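Local coordinates for molybdenum ABC transporter, periplasmic molybdenum-binding protein (Vibrio cholerae, PDB 4RXL) that binds tungstate in a cleft and probably serves as the molybdate-binding, ModA-type component of an ABC uptake transporter, at residues Val78-Leu86 and Gln221-Val232. Residues are numbered along the deposited sequence; the frame is centred on the assembly and turned at random.
Sequences VVTLAANSL and QQILQRFGFESV
A single antiparallel bridge, Ala83 with Glu230, joins the C-terminal tail to strand 78-91 near the ligand cleft of this periplasmic binding-protein fold. The pair is hydrogen-bonded both ways: Ala83 N to Glu230 O at 2.9 Å, and Glu230 N to Ala83 O at 3.0 Å. Helix 218-226 ends in a Schellman motif at Gly228, and the chain then turns onto the strand. Phe229 follows, and Ala83 O lies at the edge of its ring. Asn84 ND2 approaches the ring obliquely, 3.6 Å from Phe229 CE2, with amide and ring planes 54° apart. That nitrogen is held by Thr173 and Tyr197. Asn84 and Tyr171, a tungstate-pocket residue, have nearest side-chain atoms about 3 Å apart. Beyond the bridge, Val232 CG1 packs on Ala83 CB at 3.8 Å. The side chains of Leu224 and Leu81 cross at about a right angle, Leu224 CD1 4.0 Å from Leu81 CG. Gln221, its chain bent at chi2 (-63°), turns NE2 to a weak bond with Leu81 O; Leu215 O also accepts from NE2. Two waters bridge the segments. One donates to Asn84 OD1 and Gly228 O; the other joins Ser85 OG to Glu230 OE2, 2.6 Å from that carboxylate oxygen.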
loop_
_atom_site.group_PDB
_atom_site.type_symbol
_atom_site.label_atom_id
_atom_site.label_comp_id
_atom_site.label_asym_id
_atom_site.label_seq_id
_atom_site.Cartn_x
_atom_site.Cartn_y
_atom_site.Cartn_z
ATOM N N VAL A 78 13.689 -7.510 10.372
ATOM C CA VAL A 78 12.551 -7.314 9.508
ATOM C C VAL A 78 11.562 -8.417 9.807
ATOM O O VAL A 78 11.933 -9.581 9.856
ATOM C CB VAL A 78 12.946 -7.374 8.021
ATOM C CG1 VAL A 78 11.755 -7.075 7.128
ATOM C CG2 VAL A 78 14.106 -6.436 7.742
ATOM N N VAL A 79 10.307 -8.058 10.041
ATOM C CA VAL A 79 9.265 -9.067 10.322
ATOM C C VAL A 79 8.047 -8.706 9.497
ATOM O O VAL A 79 7.844 -7.554 9.184
ATOM C CB VAL A 79 8.900 -9.149 11.822
ATOM C CG1 VAL A 79 10.149 -9.387 12.658
ATOM C CG2 VAL A 79 8.175 -7.894 12.291
ATOM N N THR A 80 7.231 -9.665 9.092
ATOM C CA THR A 80 6.049 -9.327 8.296
ATOM C C THR A 80 4.897 -8.979 9.231
ATOM O O THR A 80 4.600 -9.684 10.199
ATOM C CB THR A 80 5.633 -10.464 7.355
ATOM O OG1 THR A 80 6.783 -10.917 6.644
ATOM C CG2 THR A 80 4.605 -9.987 6.367
ATOM N N LEU A 81 4.265 -7.865 8.933
ATOM C CA LEU A 81 3.241 -7.289 9.775
ATOM C C LEU A 81 1.795 -7.642 9.341
ATOM O O LEU A 81 0.901 -7.817 10.166
ATOM C CB LEU A 81 3.436 -5.785 9.741
ATOM C CG LEU A 81 2.625 -4.947 10.701
ATOM C CD1 LEU A 81 2.888 -5.398 12.122
ATOM C CD2 LEU A 81 3.026 -3.511 10.498
ATOM N N ALA A 82 1.554 -7.696 8.039
ATOM C CA ALA A 82 0.194 -7.735 7.527
ATOM C C ALA A 82 0.203 -8.115 6.051
ATOM O O ALA A 82 1.242 -8.071 5.393
ATOM C CB ALA A 82 -0.423 -6.352 7.689
ATOM N N ALA A 83 -0.978 -8.436 5.531
ATOM C CA ALA A 83 -1.157 -8.679 4.110
ATOM C C ALA A 83 -2.336 -7.884 3.588
ATOM O O ALA A 83 -3.088 -7.270 4.348
ATOM C CB ALA A 83 -1.360 -10.163 3.851
ATOM N N ASN A 84 -2.477 -7.861 2.267
ATOM C CA ASN A 84 -3.562 -7.103 1.647
ATOM C C ASN A 84 -3.996 -7.826 0.392
ATOM O O ASN A 84 -3.428 -8.855 0.034
ATOM C CB ASN A 84 -3.113 -5.660 1.357
ATOM C CG ASN A 84 -4.201 -4.618 1.592
ATOM O OD1 ASN A 84 -5.406 -4.885 1.430
ATOM N ND2 ASN A 84 -3.779 -3.401 1.898
ATOM N N SER A 85 -5.037 -7.290 -0.255
ATOM C CA SER A 85 -5.420 -7.719 -1.578
ATOM C C SER A 85 -5.575 -6.486 -2.438
ATOM O O SER A 85 -5.593 -5.343 -1.957
ATOM C CB SER A 85 -6.672 -8.568 -1.546
ATOM O OG SER A 85 -7.775 -7.808 -1.136
ATOM N N LEU A 86 -5.685 -6.714 -3.740
ATOM C CA LEU A 86 -5.728 -5.655 -4.749
ATOM C C LEU A 86 -7.113 -5.626 -5.420
ATOM O O LEU A 86 -7.683 -6.681 -5.744
ATOM C CB LEU A 86 -4.661 -5.931 -5.802
ATOM C CG LEU A 86 -4.129 -4.770 -6.642
ATOM C CD1 LEU A 86 -3.221 -3.903 -5.804
ATOM C CD2 LEU A 86 -3.377 -5.312 -7.838
ATOM N N GLN A 221 -2.661 -6.370 16.081
ATOM C CA GLN A 221 -3.198 -7.171 14.990
ATOM C C GLN A 221 -4.705 -7.013 14.897
ATOM O O GLN A 221 -5.216 -6.988 13.789
ATOM C CB GLN A 221 -2.796 -8.644 15.153
ATOM C CG GLN A 221 -1.296 -8.879 14.951
ATOM C CD GLN A 221 -0.818 -8.539 13.538
ATOM O OE1 GLN A 221 -1.377 -9.040 12.564
ATOM N NE2 GLN A 221 0.217 -7.682 13.420
ATOM N N GLN A 222 -5.381 -6.851 16.031
ATOM C CA GLN A 222 -6.838 -6.651 16.013
ATOM C C GLN A 222 -7.163 -5.314 15.345
ATOM O O GLN A 222 -8.084 -5.234 14.545
ATOM C CB GLN A 222 -7.462 -6.760 17.408
ATOM C CG GLN A 222 -7.661 -8.194 17.861
ATOM C CD GLN A 222 -8.241 -8.291 19.265
ATOM O OE1 GLN A 222 -8.024 -7.405 20.104
ATOM N NE2 GLN A 222 -8.971 -9.367 19.538
ATOM N N ILE A 223 -6.374 -4.279 15.625
ATOM C CA ILE A 223 -6.570 -2.989 14.955
ATOM C C ILE A 223 -6.340 -3.111 13.454
ATOM O O ILE A 223 -7.163 -2.645 12.675
ATOM C CB ILE A 223 -5.703 -1.899 15.611
ATOM C CG1 ILE A 223 -6.287 -1.549 16.962
ATOM C CG2 ILE A 223 -5.614 -0.682 14.695
ATOM C CD1 ILE A 223 -5.319 -0.885 17.919
ATOM N N LEU A 224 -5.235 -3.734 13.039
ATOM C CA LEU A 224 -4.975 -3.948 11.613
ATOM C C LEU A 224 -6.135 -4.719 10.989
ATOM O O LEU A 224 -6.578 -4.367 9.913
ATOM C CB LEU A 224 -3.669 -4.718 11.395
ATOM C CG LEU A 224 -2.402 -3.890 11.665
ATOM C CD1 LEU A 224 -1.182 -4.755 11.949
ATOM C CD2 LEU A 224 -2.154 -2.957 10.506
ATOM N N GLN A 225 -6.627 -5.765 11.637
ATOM C CA GLN A 225 -7.797 -6.506 11.081
ATOM C C GLN A 225 -9.024 -5.599 10.900
ATOM O O GLN A 225 -9.742 -5.709 9.909
ATOM C CB GLN A 225 -8.177 -7.733 11.926
ATOM C CG GLN A 225 -7.088 -8.771 12.228
ATOM C CD GLN A 225 -6.193 -9.120 11.046
ATOM O OE1 GLN A 225 -6.678 -9.486 9.973
ATOM N NE2 GLN A 225 -4.872 -9.034 11.246
ATOM N N ARG A 226 -9.250 -4.678 11.828
ATOM C CA ARG A 226 -10.428 -3.809 11.752
ATOM C C ARG A 226 -10.356 -2.805 10.613
ATOM O O ARG A 226 -11.390 -2.378 10.085
ATOM C CB ARG A 226 -10.673 -3.105 13.081
ATOM C CG ARG A 226 -11.153 -4.103 14.116
ATOM C CD ARG A 226 -11.889 -3.428 15.233
ATOM N NE ARG A 226 -10.980 -2.775 16.160
ATOM C CZ ARG A 226 -10.534 -3.321 17.296
ATOM N NH1 ARG A 226 -9.739 -2.609 18.085
ATOM N NH2 ARG A 226 -10.853 -4.558 17.650
ATOM N N PHE A 227 -9.132 -2.446 10.230
ATOM C CA PHE A 227 -8.894 -1.584 9.065
ATOM C C PHE A 227 -8.857 -2.387 7.767
ATOM O O PHE A 227 -8.630 -1.840 6.697
ATOM C CB PHE A 227 -7.622 -0.761 9.267
ATOM C CG PHE A 227 -7.808 0.426 10.189
ATOM C CD1 PHE A 227 -7.714 0.297 11.556
ATOM C CD2 PHE A 227 -8.131 1.681 9.680
ATOM C CE1 PHE A 227 -7.938 1.370 12.410
ATOM C CE2 PHE A 227 -8.298 2.762 10.523
ATOM C CZ PHE A 227 -8.230 2.616 11.884
ATOM N N GLY A 228 -9.101 -3.688 7.860
ATOM C CA GLY A 228 -9.280 -4.516 6.688
ATOM C C GLY A 228 -8.056 -5.276 6.236
ATOM O O GLY A 228 -8.127 -5.977 5.219
ATOM N N PHE A 229 -6.945 -5.177 6.966
ATOM C CA PHE A 229 -5.757 -5.921 6.598
ATOM C C PHE A 229 -5.952 -7.399 6.895
ATOM O O PHE A 229 -6.702 -7.774 7.793
ATOM C CB PHE A 229 -4.516 -5.382 7.306
ATOM C CG PHE A 229 -4.091 -4.051 6.784
ATOM C CD1 PHE A 229 -4.638 -2.911 7.327
ATOM C CD2 PHE A 229 -3.186 -3.927 5.759
ATOM C CE1 PHE A 229 -4.294 -1.665 6.847
ATOM C CE2 PHE A 229 -2.847 -2.692 5.274
ATOM C CZ PHE A 229 -3.404 -1.561 5.822
ATOM N N GLU A 230 -5.218 -8.220 6.170
ATOM C CA GLU A 230 -5.209 -9.665 6.374
ATOM C C GLU A 230 -4.082 -10.056 7.297
ATOM O O GLU A 230 -3.033 -9.412 7.309
ATOM C CB GLU A 230 -4.990 -10.420 5.060
ATOM C CG GLU A 230 -6.051 -10.286 3.986
ATOM C CD GLU A 230 -5.621 -10.961 2.690
ATOM O OE1 GLU A 230 -4.638 -11.744 2.706
ATOM O OE2 GLU A 230 -6.257 -10.707 1.649
ATOM N N SER A 231 -4.291 -11.130 8.048
ATOM C CA SER A 231 -3.226 -11.726 8.861
ATOM C C SER A 231 -2.160 -12.430 8.023
ATOM O O SER A 231 -2.373 -12.767 6.851
ATOM C CB SER A 231 -3.824 -12.728 9.849
ATOM O OG SER A 231 -2.893 -13.019 10.868
ATOM N N VAL A 232 -0.996 -12.631 8.618
ATOM C CA VAL A 232 0.019 -13.485 8.008
ATOM C C VAL A 232 0.367 -14.615 8.978
ATOM O O VAL A 232 0.450 -14.391 10.190
ATOM C CB VAL A 232 1.259 -12.698 7.591
ATOM C CG1 VAL A 232 0.892 -11.667 6.518
ATOM C CG2 VAL A 232 1.911 -11.998 8.777
HETATM O O HOH W 1 -6.832 -6.756 2.990
HETATM O O HOH W 2 -7.884 -8.728 1.518
#